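Local structure of histidine acid phosphatase (4ARU) at residues Arg12-Ser17 against Ala279-Ser284; Glu66-Gln71 against Val337-Val342; Ser351-Tyr356 against Ser376-Ile381. The protein belongs to branch 2 of the histidine phosphatase superfamily, whose members are built round a central beta-sheet flanked by helices. All coordinates share one frame; numbering follows the deposited sequence.

Contact 1: Arg12-Ser17 against Ala279-Ser284; sequences RVVILS and AHALGS. Unlike the reference sequence in segment 12-17: Arg12 (reference Lys).
Arg12 reaches from strand 9-18 to the carboxyl end of helix 264-282. CB leaves the strand toward the helix, and with chi1 at 53° CG sits between the backbone N and the carbonyl carbon; from there the chain runs extended to NE. Arg12 CD already comes within 3.6 Å of Ala281 O. Arg12 NE then gives Ala281 O a nearly straight hydrogen bond of 2.9 Å, with 168° at the proton, and the oxygen lies at the guanidinium edge, in its plane. Beyond CZ, Arg12 NH2 stands 3.7 Å from Gly283 CA and makes a weak bond to a water that donates to His280 O and, weakly, to Ala281 O, while NH1 lies close to the like-charged Arg340 NE. Gly283 has positive phi and ends the helix in a Schellman motif: Ser284 N bonds back to Ala279 O and Gly283 N to His280 O. The carbonyls at this helix C-terminus probably help offset the two charges. Leu282 O is taken by Arg340 NH1, from the neighbouring strand 335-342. Two residues along, Val14 packs the helix against the sheet: its CG2 branch touches Ala281 CB at 3.6 Å and Leu282 CD2 at 4.0 Å.

Contact 2: Glu66-Gln71 against Val337-Val342; sequences ERFQQQ and VFERWV
Arg67 and Glu339 meet across a helix-on-sheet layer, helix 51-70 packing over strand 335-342 of the central sheet. The helix segment runs almost parallel to the strand, at 4°, with the axes 13.1 Å apart, and long side chains span the gap. With CG anti to the backbone N (chi1 172°), the Arg67 chain stretches out to its guanidinium, whose NH2 forms a salt bridge with Glu339 OE2 at 3.0 Å. The oxygen lies in the guanidinium plane, yet the two flat groups are turned 67° apart, and NH2 comes to OE2 from above the carboxylate plane; NE adds a weak bond to the same oxygen. Phe68 turns its ring edge to this carboxylate, Phe68 CE1 lying 4.1 Å from Glu339 OE2, while CZ at the same edge approaches Val337 CG1 at 4.4 Å. Gln71 crosses Trp341 at about a right angle. Its amide stands steeply to the indole, and Gln71 NE2 comes to the ring edge, 3.7 Å from Trp341 CZ2. Trp341 also packs edge-to-face with Tyr392. The second carboxylate oxygen is held from within the strand: Trp341 NE1 donates to Glu339 OE1 at 2.9 Å, on the anti side but tilted out of the carboxylate plane.

Contact 3: Ser351-Tyr356 against Ser376-Ile381; sequences SVNMVY and SVRLNI. With K (potassium ion), chain E.
Val352 O accepts a hydrogen bond from Leu379 N at 2.9 Å, almost in line with the carbonyl. Further along, Met354 and Val377 form an antiparallel hydrogen-bonded pair: Met354 N donates to Val377 O and Val377 N to Met354 O, each at 2.9 Å. On the face carrying Asn353, Val355, Ser376 and Arg378, the Asn353 amide swings toward the partner strand, and ND2 makes a weak bond to Ser376 OG at 3.0 Å. Asn353 lies alongside Arg378, pointing the same way, and Val355 CG2 also rests against Ser376 OG. Strands 348-356 and 375-378 are thus antiparallel neighbours in the central sheet of the histidine phosphatase fold, and Arg67 of helix 51-70 touches this face. Past Arg378 the chain stays close to the strand. Leu379 CD1 meets Val352 CG1 at 4.0 Å, and the other Val352 branch, CG2, touches Ile381 CD1, the two side chains crossing at about a right angle; a water joins Val352 N to Leu379 O. At the far end Tyr356 CE1 packs against Val377 CG2, while Tyr356 OH bonds to Pro324 O and accepts from a water. Asn380, with CG anti to the backbone N (chi1 -180°), brings OD1 to the potassium ion at 2.6 Å. Ile381 O binds the ion at 2.8 Å; Cys384 O, Gln387 OE1 and two waters complete the site.

All three contacts reach one central sheet, in which strand 335-342 lies between strands 9-18 and 348-356. Contact 2 touches contact 1 through backbone bonds such as Val14 O to Phe338 N, and contact 3 through bonds such as Val337 N to Asn353 O. Contacts 1 and 2 join a helix to a strand, with an arginine as the main polar link: it meets a helix-end carbonyl in the partly buried contact 1 and a carboxylate in the buried contact 2. Contact 3, also largely buried, pairs strand with strand and relies on main-chain hydrogen bonds, but its 376-381 segment emerges at the exposed Asn380 and the potassium ion.

Contact 1: Arg12-Ser17 against Ala279-Ser284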
loop_
_atom_site.group_PDB
_atom_site.type_symbol
_atom_site.label_atom_id
_atom_site.label_comp_id
_atom_site.label_asym_id
_atom_site.label_seq_id
_atom_site.Cartn_x
_atom_site.Cartn_y
_atom_site.Cartn_z
ATOM N N ARG A 12 -18.712 9.329 -6.716
ATOM C CA ARG A 12 -18.225 8.656 -5.530
ATOM C C ARG A 12 -16.816 8.226 -5.660
ATOM O O ARG A 12 -16.240 8.257 -6.751
ATOM C CB ARG A 12 -19.090 7.497 -5.177
ATOM C CG ARG A 12 -19.323 6.528 -6.283
ATOM C CD ARG A 12 -20.351 5.543 -5.757
ATOM N NE ARG A 12 -20.720 4.504 -6.727
ATOM C CZ ARG A 12 -21.650 4.609 -7.657
ATOM N NH1 ARG A 12 -22.318 5.749 -7.841
ATOM N NH2 ARG A 12 -21.878 3.558 -8.445
ATOM N N VAL A 13 -16.239 7.839 -4.537
ATOM C CA VAL A 13 -14.818 7.524 -4.428
ATOM C C VAL A 13 -14.645 6.225 -3.659
ATOM O O VAL A 13 -15.426 5.932 -2.716
ATOM C CB VAL A 13 -14.079 8.656 -3.691
ATOM C CG1 VAL A 13 -12.597 8.367 -3.564
ATOM C CG2 VAL A 13 -14.274 9.959 -4.419
ATOM N N VAL A 14 -13.615 5.480 -4.025
ATOM C CA VAL A 14 -13.170 4.312 -3.282
ATOM C C VAL A 14 -11.682 4.493 -3.035
ATOM O O VAL A 14 -10.898 4.666 -3.990
ATOM C CB VAL A 14 -13.419 3.006 -4.033
ATOM C CG1 VAL A 14 -12.948 1.821 -3.168
ATOM C CG2 VAL A 14 -14.838 2.889 -4.506
ATOM N N ILE A 15 -11.280 4.470 -1.779
ATOM C CA ILE A 15 -9.938 4.708 -1.368
ATOM C C ILE A 15 -9.358 3.435 -0.777
ATOM O O ILE A 15 -9.936 2.903 0.171
ATOM C CB ILE A 15 -9.908 5.800 -0.298
ATOM C CG1 ILE A 15 -10.583 7.081 -0.849
ATOM C CG2 ILE A 15 -8.493 6.084 0.172
ATOM C CD1 ILE A 15 -10.724 8.191 0.159
ATOM N N LEU A 16 -8.279 2.924 -1.341
ATOM C CA LEU A 16 -7.577 1.756 -0.797
ATOM C C LEU A 16 -6.299 2.302 -0.206
ATOM O O LEU A 16 -5.363 2.713 -0.915
ATOM C CB LEU A 16 -7.302 0.697 -1.895
ATOM C CG LEU A 16 -6.435 -0.437 -1.369
ATOM C CD1 LEU A 16 -7.121 -1.234 -0.260
ATOM C CD2 LEU A 16 -6.072 -1.386 -2.480
ATOM N N SER A 17 -6.286 2.399 1.120
ATOM C CA SER A 17 -5.230 3.060 1.846
ATOM C C SER A 17 -4.338 2.080 2.571
ATOM O O SER A 17 -4.838 1.154 3.212
ATOM C CB SER A 17 -5.822 3.983 2.906
ATOM O OG SER A 17 -4.832 4.782 3.518
ATOM N N ALA A 279 -14.247 -2.361 -8.012
ATOM C CA ALA A 279 -14.983 -2.222 -9.246
ATOM C C ALA A 279 -16.490 -2.149 -9.009
ATOM O O ALA A 279 -17.209 -1.303 -9.567
ATOM C CB ALA A 279 -14.661 -3.382 -10.186
ATOM N N HIS A 280 -17.014 -3.064 -8.214
ATOM C CA HIS A 280 -18.409 -3.062 -7.871
ATOM C C HIS A 280 -18.838 -1.721 -7.240
ATOM O O HIS A 280 -19.869 -1.142 -7.597
ATOM C CB HIS A 280 -18.702 -4.212 -6.909
ATOM C CG HIS A 280 -20.123 -4.252 -6.495
ATOM N ND1 HIS A 280 -20.585 -3.615 -5.371
ATOM C CD2 HIS A 280 -21.206 -4.800 -7.084
ATOM C CE1 HIS A 280 -21.890 -3.775 -5.271
ATOM N NE2 HIS A 280 -22.293 -4.507 -6.293
ATOM N N ALA A 281 -17.989 -1.194 -6.365
ATOM C CA ALA A 281 -18.297 0.066 -5.649
ATOM C C ALA A 281 -18.306 1.235 -6.630
ATOM O O ALA A 281 -19.012 2.217 -6.410
ATOM C CB ALA A 281 -17.329 0.335 -4.561
ATOM N N LEU A 282 -17.555 1.120 -7.732
ATOM C CA LEU A 282 -17.492 2.171 -8.753
ATOM C C LEU A 282 -18.614 2.083 -9.758
ATOM O O LEU A 282 -18.776 2.988 -10.584
ATOM C CB LEU A 282 -16.143 2.134 -9.460
ATOM C CG LEU A 282 -14.925 2.469 -8.626
ATOM C CD1 LEU A 282 -13.629 2.035 -9.305
ATOM C CD2 LEU A 282 -14.850 3.952 -8.337
ATOM N N GLY A 283 -19.348 0.979 -9.715
ATOM C CA GLY A 283 -20.525 0.795 -10.566
ATOM C C GLY A 283 -20.461 -0.346 -11.582
ATOM O O GLY A 283 -21.394 -0.489 -12.365
ATOM N N SER A 284 -19.412 -1.173 -11.559
ATOM C CA SER A 284 -19.349 -2.323 -12.445
ATOM C C SER A 284 -20.440 -3.295 -12.118
ATOM O O SER A 284 -20.722 -3.536 -10.943
ATOM C CB SER A 284 -18.008 -3.048 -12.362
ATOM O OG SER A 284 -16.925 -2.175 -12.559
HETATM O O HOH W 1 -21.767 1.009 -7.093
#

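Contact 2: Glu66-Gln71 against Val337-Val342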
loop_
_atom_site.group_PDB
_atom_site.type_symbol
_atom_site.label_atom_id
_atom_site.label_comp_id
_atom_site.label_asym_id
_atom_site.label_seq_id
_atom_site.Cartn_x
_atom_site.Cartn_y
_atom_site.Cartn_z
ATOM N N GLU A 66 -11.221 18.292 2.518
ATOM C CA GLU A 66 -11.153 19.515 1.735
ATOM C C GLU A 66 -11.313 19.189 0.252
ATOM O O GLU A 66 -12.014 19.939 -0.437
ATOM C CB GLU A 66 -9.836 20.243 1.940
ATOM C CG GLU A 66 -9.644 20.894 3.287
ATOM C CD GLU A 66 -8.590 22.015 3.305
ATOM O OE1 GLU A 66 -8.305 22.662 2.277
ATOM O OE2 GLU A 66 -8.061 22.281 4.405
ATOM N N ARG A 67 -10.687 18.114 -0.235
ATOM C CA ARG A 67 -10.714 17.786 -1.663
ATOM C C ARG A 67 -12.147 17.406 -2.035
ATOM O O ARG A 67 -12.708 17.902 -3.025
ATOM C CB ARG A 67 -9.769 16.613 -1.938
ATOM C CG ARG A 67 -9.808 16.019 -3.350
ATOM C CD ARG A 67 -8.768 14.899 -3.374
ATOM N NE ARG A 67 -8.729 14.043 -4.568
ATOM C CZ ARG A 67 -7.643 13.799 -5.320
ATOM N NH1 ARG A 67 -6.441 14.344 -5.054
ATOM N NH2 ARG A 67 -7.759 12.977 -6.362
ATOM N N PHE A 68 -12.775 16.553 -1.246
ATOM C CA PHE A 68 -14.089 16.068 -1.644
ATOM C C PHE A 68 -15.193 17.113 -1.450
ATOM O O PHE A 68 -16.193 17.108 -2.179
ATOM C CB PHE A 68 -14.419 14.744 -0.957
ATOM C CG PHE A 68 -13.419 13.633 -1.277
ATOM C CD1 PHE A 68 -12.909 13.463 -2.554
ATOM C CD2 PHE A 68 -12.970 12.781 -0.279
ATOM C CE1 PHE A 68 -11.968 12.440 -2.844
ATOM C CE2 PHE A 68 -12.049 11.780 -0.557
ATOM C CZ PHE A 68 -11.531 11.633 -1.822
ATOM N N GLN A 69 -15.056 18.016 -0.480
ATOM C CA GLN A 69 -15.962 19.153 -0.347
ATOM C C GLN A 69 -15.888 20.039 -1.550
ATOM O O GLN A 69 -16.888 20.525 -2.053
ATOM C CB GLN A 69 -15.577 20.018 0.839
ATOM C CG GLN A 69 -16.128 19.482 2.117
ATOM C CD GLN A 69 -15.534 20.178 3.323
ATOM O OE1 GLN A 69 -14.410 20.655 3.306
ATOM N NE2 GLN A 69 -16.292 20.241 4.359
ATOM N N GLN A 70 -14.670 20.296 -2.006
ATOM C CA GLN A 70 -14.499 21.183 -3.153
ATOM C C GLN A 70 -15.173 20.594 -4.401
ATOM O O GLN A 70 -15.690 21.343 -5.227
ATOM C CB GLN A 70 -13.001 21.406 -3.395
ATOM C CG GLN A 70 -12.694 22.310 -4.603
ATOM C CD GLN A 70 -11.198 22.350 -4.917
ATOM O OE1 GLN A 70 -10.523 21.319 -5.030
ATOM N NE2 GLN A 70 -10.678 23.558 -5.062
ATOM N N GLN A 71 -15.202 19.261 -4.478
ATOM C CA GLN A 71 -15.775 18.537 -5.625
ATOM C C GLN A 71 -17.270 18.226 -5.412
ATOM O O GLN A 71 -17.914 17.536 -6.225
ATOM C CB GLN A 71 -14.964 17.261 -5.926
ATOM C CG GLN A 71 -13.453 17.504 -6.181
ATOM C CD GLN A 71 -12.571 16.248 -6.180
ATOM O OE1 GLN A 71 -12.553 15.428 -5.230
ATOM N NE2 GLN A 71 -11.782 16.104 -7.250
ATOM N N VAL A 337 -6.735 6.131 -4.899
ATOM C CA VAL A 337 -8.017 6.793 -4.861
ATOM C C VAL A 337 -8.636 6.623 -6.221
ATOM O O VAL A 337 -8.199 7.218 -7.212
ATOM C CB VAL A 337 -7.889 8.279 -4.499
ATOM C CG1 VAL A 337 -9.255 8.939 -4.472
ATOM C CG2 VAL A 337 -7.137 8.454 -3.159
ATOM N N PHE A 338 -9.693 5.852 -6.248
ATOM C CA PHE A 338 -10.479 5.577 -7.452
ATOM C C PHE A 338 -11.716 6.455 -7.449
ATOM O O PHE A 338 -12.495 6.420 -6.489
ATOM C CB PHE A 338 -10.931 4.124 -7.528
ATOM C CG PHE A 338 -9.835 3.129 -7.627
ATOM C CD1 PHE A 338 -9.152 2.674 -6.511
ATOM C CD2 PHE A 338 -9.611 2.498 -8.862
ATOM C CE1 PHE A 338 -8.162 1.750 -6.642
ATOM C CE2 PHE A 338 -8.635 1.508 -8.973
ATOM C CZ PHE A 338 -7.889 1.173 -7.842
ATOM N N GLU A 339 -11.916 7.257 -8.495
ATOM C CA GLU A 339 -12.994 8.240 -8.572
ATOM C C GLU A 339 -13.895 7.870 -9.705
ATOM O O GLU A 339 -13.437 7.702 -10.840
ATOM C CB GLU A 339 -12.435 9.631 -8.800
ATOM C CG GLU A 339 -11.604 10.100 -7.629
ATOM C CD GLU A 339 -11.040 11.505 -7.740
ATOM O OE1 GLU A 339 -11.023 12.100 -8.831
ATOM O OE2 GLU A 339 -10.585 11.999 -6.678
ATOM N N ARG A 340 -15.182 7.833 -9.420
ATOM C CA ARG A 340 -16.218 7.653 -10.435
ATOM C C ARG A 340 -16.750 9.005 -10.804
ATOM O O ARG A 340 -17.396 9.663 -9.998
ATOM C CB ARG A 340 -17.384 6.756 -9.946
ATOM C CG ARG A 340 -18.557 6.685 -10.894
ATOM C CD ARG A 340 -19.816 6.144 -10.223
ATOM N NE ARG A 340 -20.989 6.300 -11.020
ATOM C CZ ARG A 340 -21.465 5.433 -11.942
ATOM N NH1 ARG A 340 -20.929 4.242 -12.133
ATOM N NH2 ARG A 340 -22.538 5.739 -12.642
ATOM N N TRP A 341 -16.458 9.420 -12.043
ATOM C CA TRP A 341 -16.879 10.701 -12.593
ATOM C C TRP A 341 -17.921 10.438 -13.655
ATOM O O TRP A 341 -17.855 9.415 -14.346
ATOM C CB TRP A 341 -15.688 11.381 -13.264
ATOM C CG TRP A 341 -14.702 11.905 -12.330
ATOM C CD1 TRP A 341 -13.595 11.279 -11.803
ATOM C CD2 TRP A 341 -14.706 13.233 -11.776
ATOM N NE1 TRP A 341 -12.922 12.142 -10.971
ATOM C CE2 TRP A 341 -13.587 13.332 -10.930
ATOM C CE3 TRP A 341 -15.553 14.343 -11.924
ATOM C CZ2 TRP A 341 -13.311 14.493 -10.212
ATOM C CZ3 TRP A 341 -15.269 15.494 -11.208
ATOM C CH2 TRP A 341 -14.151 15.552 -10.373
ATOM N N VAL A 342 -18.865 11.347 -13.829
ATOM C CA VAL A 342 -19.771 11.265 -15.012
ATOM C C VAL A 342 -19.721 12.584 -15.691
ATOM O O VAL A 342 -19.591 13.610 -15.053
ATOM C CB VAL A 342 -21.293 10.968 -14.816
ATOM C CG1 VAL A 342 -21.519 9.569 -14.294
ATOM C CG2 VAL A 342 -22.003 12.048 -13.995
#

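Contact 3: Ser351-Tyr356 against Ser376-Ile381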
loop_
_atom_site.group_PDB
_atom_site.type_symbol
_atom_site.label_atom_id
_atom_site.label_comp_id
_atom_site.label_asym_id
_atom_site.label_seq_id
_atom_site.Cartn_x
_atom_site.Cartn_y
_atom_site.Cartn_z
ATOM N N SER A 351 -11.182 7.530 -12.726
ATOM C CA SER A 351 -9.833 8.073 -12.608
ATOM C C SER A 351 -9.139 7.398 -11.416
ATOM O O SER A 351 -9.810 7.046 -10.434
ATOM C CB SER A 351 -9.913 9.578 -12.349
ATOM O OG SER A 351 -8.666 10.211 -12.547
ATOM N N VAL A 352 -7.829 7.266 -11.478
ATOM C CA VAL A 352 -7.082 6.691 -10.346
ATOM C C VAL A 352 -5.886 7.560 -10.030
ATOM O O VAL A 352 -5.114 7.901 -10.902
ATOM C CB VAL A 352 -6.630 5.232 -10.588
ATOM C CG1 VAL A 352 -6.255 4.564 -9.291
ATOM C CG2 VAL A 352 -7.645 4.422 -11.298
ATOM N N ASN A 353 -5.753 7.925 -8.763
ATOM C CA ASN A 353 -4.582 8.660 -8.287
ATOM C C ASN A 353 -3.946 7.955 -7.113
ATOM O O ASN A 353 -4.641 7.344 -6.314
ATOM C CB ASN A 353 -4.944 10.073 -7.818
ATOM C CG ASN A 353 -5.251 11.020 -8.982
ATOM O OD1 ASN A 353 -6.276 10.874 -9.617
ATOM N ND2 ASN A 353 -4.370 11.980 -9.237
ATOM N N MET A 354 -2.639 8.068 -7.004
ATOM C CA MET A 354 -1.936 7.697 -5.780
ATOM C C MET A 354 -1.788 8.953 -4.966
ATOM O O MET A 354 -1.105 9.858 -5.402
ATOM C CB MET A 354 -0.565 7.080 -6.065
ATOM C CG MET A 354 0.081 6.411 -4.880
ATOM S SD MET A 354 -0.854 4.922 -4.310
ATOM C CE MET A 354 0.213 4.794 -2.873
ATOM N N VAL A 355 -2.387 8.973 -3.775
ATOM C CA VAL A 355 -2.376 10.181 -2.925
ATOM C C VAL A 355 -1.608 9.850 -1.653
ATOM O O VAL A 355 -1.779 8.761 -1.093
ATOM C CB VAL A 355 -3.817 10.612 -2.599
ATOM C CG1 VAL A 355 -3.858 11.850 -1.697
ATOM C CG2 VAL A 355 -4.571 10.910 -3.890
ATOM N N TYR A 356 -0.711 10.728 -1.263
ATOM C CA TYR A 356 0.302 10.407 -0.243
ATOM C C TYR A 356 0.942 11.612 0.370
ATOM O O TYR A 356 0.915 12.692 -0.197
ATOM C CB TYR A 356 1.384 9.537 -0.891
ATOM C CG TYR A 356 2.166 10.325 -1.915
ATOM C CD1 TYR A 356 1.669 10.556 -3.190
ATOM C CD2 TYR A 356 3.412 10.921 -1.595
ATOM C CE1 TYR A 356 2.386 11.261 -4.120
ATOM C CE2 TYR A 356 4.100 11.674 -2.500
ATOM C CZ TYR A 356 3.556 11.872 -3.771
ATOM O OH TYR A 356 4.237 12.634 -4.673
ATOM N N SER A 376 0.034 13.839 -5.049
ATOM C CA SER A 376 -0.934 13.067 -5.824
ATOM C C SER A 376 -0.337 12.822 -7.198
ATOM O O SER A 376 0.165 13.746 -7.814
ATOM C CB SER A 376 -2.295 13.785 -5.913
ATOM O OG SER A 376 -3.298 13.041 -6.604
ATOM N N VAL A 377 -0.399 11.577 -7.659
ATOM C CA VAL A 377 0.061 11.205 -8.991
ATOM C C VAL A 377 -1.119 10.583 -9.717
ATOM O O VAL A 377 -1.699 9.604 -9.242
ATOM C CB VAL A 377 1.235 10.219 -8.924
ATOM C CG1 VAL A 377 1.618 9.738 -10.312
ATOM C CG2 VAL A 377 2.430 10.901 -8.276
ATOM N N ARG A 378 -1.470 11.125 -10.871
ATOM C CA ARG A 378 -2.525 10.580 -11.690
ATOM C C ARG A 378 -1.967 9.372 -12.445
ATOM O O ARG A 378 -0.893 9.449 -13.043
ATOM C CB ARG A 378 -3.007 11.640 -12.679
ATOM C CG ARG A 378 -4.417 11.378 -13.167
ATOM C CD ARG A 378 -5.082 12.640 -13.693
ATOM N NE ARG A 378 -4.340 13.215 -14.802
ATOM C CZ ARG A 378 -4.575 14.406 -15.364
ATOM N NH1 ARG A 378 -5.548 15.195 -14.919
ATOM N NH2 ARG A 378 -3.840 14.805 -16.398
ATOM N N LEU A 379 -2.692 8.277 -12.445
ATOM C CA LEU A 379 -2.218 7.016 -13.006
ATOM C C LEU A 379 -2.785 6.639 -14.356
ATOM O O LEU A 379 -3.993 6.723 -14.645
ATOM C CB LEU A 379 -2.511 5.871 -12.016
ATOM C CG LEU A 379 -1.923 6.110 -10.619
ATOM C CD1 LEU A 379 -2.311 4.953 -9.683
ATOM C CD2 LEU A 379 -0.422 6.217 -10.657
ATOM N N ASN A 380 -1.882 6.111 -15.165
ATOM C CA ASN A 380 -2.186 5.497 -16.425
ATOM C C ASN A 380 -2.546 4.047 -16.204
ATOM O O ASN A 380 -1.881 3.346 -15.440
ATOM C CB ASN A 380 -0.965 5.548 -17.344
ATOM C CG ASN A 380 -1.234 4.918 -18.693
ATOM O OD1 ASN A 380 -2.206 5.258 -19.335
ATOM N ND2 ASN A 380 -0.351 4.025 -19.142
ATOM N N ILE A 381 -3.603 3.602 -16.841
ATOM C CA ILE A 381 -3.976 2.188 -16.897
ATOM C C ILE A 381 -3.657 1.690 -18.299
ATOM O O ILE A 381 -4.351 2.046 -19.247
ATOM C CB ILE A 381 -5.465 1.945 -16.556
ATOM C CG1 ILE A 381 -5.831 2.504 -15.178
ATOM C CG2 ILE A 381 -5.814 0.452 -16.724
ATOM C CD1 ILE A 381 -7.324 2.569 -14.958
HETATM K K K E . -4.121 4.266 -20.854
HETATM O O HOH W 2 -6.447 8.026 -13.823
HETATM O O HOH W 3 3.146 14.845 -5.911
HETATM O O HOH W 4 -2.955 2.766 -22.811
HETATM O O HOH W 5 -3.880 6.347 -22.587
#